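Local atomic coordinates of uncharacterized HTH-type transcriptional regulator HI_0893 (Haemophilus influenzae, PDB entry 3QKX), a protein that probably acts as a TetR-family transcription factor that binds regulatory DNA through an N-terminal helix-turn-helix motif. Residues L29-L34 / T44-F49. Sequence-based numbering, arbitrary orientation.
With SO4 (sulfate ion), chain E.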
loop_
_atom_site.group_PDB
_atom_site.type_symbol
_atom_site.label_atom_id
_atom_site.label_comp_id
_atom_site.label_asym_id
_atom_site.label_seq_id
_atom_site.Cartn_x
_atom_site.Cartn_y
_atom_site.Cartn_z
ATOM N N LEU A 29 13.637 -8.257 -15.352
ATOM C CA LEU A 29 15.030 -8.301 -14.880
ATOM C C LEU A 29 15.764 -9.546 -15.356
ATOM O O LEU A 29 15.216 -10.652 -15.358
ATOM C CB LEU A 29 15.119 -8.275 -13.342
ATOM C CG LEU A 29 14.770 -6.998 -12.572
ATOM C CD1 LEU A 29 15.044 -7.196 -11.073
ATOM C CD2 LEU A 29 15.555 -5.815 -13.110
ATOM N N SER A 30 17.009 -9.347 -15.757
ATOM C CA SER A 30 17.925 -10.431 -16.007
ATOM C C SER A 30 19.303 -9.906 -15.678
ATOM O O SER A 30 19.494 -8.700 -15.560
ATOM C CB SER A 30 17.844 -10.882 -17.461
ATOM O OG SER A 30 18.724 -10.136 -18.279
HETATM N N MSE A 31 20.257 -10.806 -15.533
HETATM C CA MSE A 31 21.563 -10.442 -15.017
HETATM C C MSE A 31 22.314 -9.527 -16.005
HETATM O O MSE A 31 22.977 -8.576 -15.580
HETATM C CB MSE A 31 22.374 -11.703 -14.703
HETATM C CG MSE A 31 21.728 -12.613 -13.645
HETATM SE SE MSE A 31 21.969 -11.943 -11.870
HETATM C CE MSE A 31 23.706 -12.733 -11.457
ATOM N N LEU A 32 22.182 -9.797 -17.310
ATOM C CA LEU A 32 22.833 -8.980 -18.359
ATOM C C LEU A 32 22.351 -7.536 -18.310
ATOM O O LEU A 32 23.128 -6.591 -18.446
ATOM C CB LEU A 32 22.547 -9.559 -19.759
ATOM N N LYS A 33 21.056 -7.378 -18.110
ATOM C CA LYS A 33 20.456 -6.058 -18.056
ATOM C C LYS A 33 20.907 -5.286 -16.796
ATOM O O LYS A 33 21.162 -4.073 -16.867
ATOM C CB LYS A 33 18.934 -6.170 -18.134
ATOM C CG LYS A 33 18.421 -6.771 -19.463
ATOM C CD LYS A 33 16.915 -6.434 -19.702
ATOM N N LEU A 34 21.054 -5.991 -15.669
ATOM C CA LEU A 34 21.478 -5.356 -14.402
ATOM C C LEU A 34 22.966 -4.963 -14.370
ATOM O O LEU A 34 23.336 -3.992 -13.704
ATOM C CB LEU A 34 21.157 -6.267 -13.204
ATOM C CG LEU A 34 19.672 -6.471 -12.894
ATOM C CD1 LEU A 34 19.449 -7.540 -11.843
ATOM C CD2 LEU A 34 19.054 -5.182 -12.439
ATOM N N THR A 44 31.476 -9.856 -13.387
ATOM C CA THR A 44 31.421 -9.345 -12.021
ATOM C C THR A 44 30.125 -9.756 -11.358
ATOM O O THR A 44 30.143 -10.346 -10.283
ATOM C CB THR A 44 31.523 -7.806 -11.960
ATOM O OG1 THR A 44 32.824 -7.378 -12.392
ATOM C CG2 THR A 44 31.277 -7.318 -10.546
ATOM N N ILE A 45 29.007 -9.484 -12.022
ATOM C CA ILE A 45 27.693 -9.751 -11.444
ATOM C C ILE A 45 27.446 -11.255 -11.224
ATOM O O ILE A 45 26.864 -11.645 -10.200
ATOM C CB ILE A 45 26.531 -9.100 -12.297
ATOM C CG1 ILE A 45 25.273 -8.909 -11.456
ATOM C CG2 ILE A 45 26.201 -9.924 -13.536
ATOM C CD1 ILE A 45 24.313 -7.943 -12.077
ATOM N N TYR A 46 27.928 -12.098 -12.148
ATOM C CA TYR A 46 27.742 -13.555 -12.009
ATOM C C TYR A 46 28.614 -14.141 -10.920
ATOM O O TYR A 46 28.230 -15.130 -10.311
ATOM C CB TYR A 46 27.977 -14.305 -13.336
ATOM C CG TYR A 46 26.765 -14.330 -14.254
ATOM C CD1 TYR A 46 25.557 -14.894 -13.842
ATOM C CD2 TYR A 46 26.832 -13.792 -15.543
ATOM C CE1 TYR A 46 24.443 -14.902 -14.685
ATOM C CE2 TYR A 46 25.731 -13.797 -16.394
ATOM C CZ TYR A 46 24.547 -14.354 -15.972
ATOM O OH TYR A 46 23.469 -14.359 -16.832
ATOM N N LEU A 47 29.778 -13.537 -10.671
ATOM C CA LEU A 47 30.613 -13.940 -9.548
ATOM C C LEU A 47 29.980 -13.568 -8.219
ATOM O O LEU A 47 29.962 -14.382 -7.315
ATOM C CB LEU A 47 31.994 -13.306 -9.645
ATOM C CG LEU A 47 33.064 -13.876 -8.713
ATOM C CD1 LEU A 47 33.237 -15.385 -8.874
ATOM C CD2 LEU A 47 34.361 -13.172 -8.991
ATOM N N TYR A 48 29.452 -12.341 -8.124
ATOM C CA TYR A 48 28.785 -11.828 -6.894
ATOM C C TYR A 48 27.532 -12.567 -6.485
ATOM O O TYR A 48 27.326 -12.800 -5.302
ATOM C CB TYR A 48 28.465 -10.316 -7.010
ATOM C CG TYR A 48 29.602 -9.501 -6.498
ATOM C CD1 TYR A 48 30.836 -9.549 -7.131
ATOM C CD2 TYR A 48 29.497 -8.782 -5.324
ATOM C CE1 TYR A 48 31.921 -8.872 -6.637
ATOM C CE2 TYR A 48 30.586 -8.084 -4.821
ATOM C CZ TYR A 48 31.799 -8.142 -5.481
ATOM O OH TYR A 48 32.899 -7.465 -5.018
ATOM N N PHE A 49 26.689 -12.908 -7.458
ATOM C CA PHE A 49 25.416 -13.595 -7.195
ATOM C C PHE A 49 25.274 -14.808 -8.103
ATOM O O PHE A 49 25.517 -14.710 -9.305
ATOM C CB PHE A 49 24.261 -12.645 -7.418
ATOM C CG PHE A 49 24.438 -11.309 -6.752
ATOM C CD1 PHE A 49 24.177 -11.150 -5.398
ATOM C CD2 PHE A 49 24.880 -10.215 -7.475
ATOM C CE1 PHE A 49 24.340 -9.924 -4.792
ATOM C CE2 PHE A 49 25.053 -8.989 -6.866
ATOM C CZ PHE A 49 24.784 -8.845 -5.530
HETATM S S SO4 E . 18.380 -14.484 -15.941
HETATM O O1 SO4 E . 18.770 -15.060 -14.643
HETATM O O2 SO4 E . 17.168 -13.687 -15.794
HETATM O O3 SO4 E . 18.119 -15.543 -16.921
HETATM O O4 SO4 E . 19.480 -13.642 -16.421
#
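The Y46 ring lies obliquely across the side chain of M31, a selenomethionine, which meets the CE1 and CZ part of the ring and its hydroxyl. M31 CB is 3.7 Å from Y46 CZ, and M31 CG reaches Y46 CE1. M31 SE stands 5.5 Å from the centroid of the Y46 ring, in an oblique Met-aromatic contact. The terminal methyl touches the ring as well, with M31 CE 3.7 Å from Y46 CD1.

M31 is the central side chain and takes part in three of the four residue pairs. Its chain bends at chi2 (-77°) and again at chi3 (-87°), which brings the terminal methyl against the end of helix 42-48. There M31 CE lies 3.4 Å from F49 O and 3.6 Å from I45 O, and it also touches I45 CG1 and F49 CB. I45 O is the acceptor for F49 N in the last helical turn. Beside this, I45 CD1 packs 3.7 Å from L34 CB, one turn further along helix 31-38.

S30 is the N-cap of helix 31-38. At this helix start a sulfate, probably from the crystallisation liquor, accepts a nearly straight hydrogen bond from M31 N to its O4 (3.1 Å, 173°). The helix N-terminus probably helps to hold this anion.

The contact joins the two helices of the predicted helix-turn-helix, 31-38 and 42-48. Helix 52-72 backs it: L55 touches M31 and L34, and Q58 touches F49. Helix 6-23 meets the two segments beyond the contact, through L20 on L29 and L9 on T44.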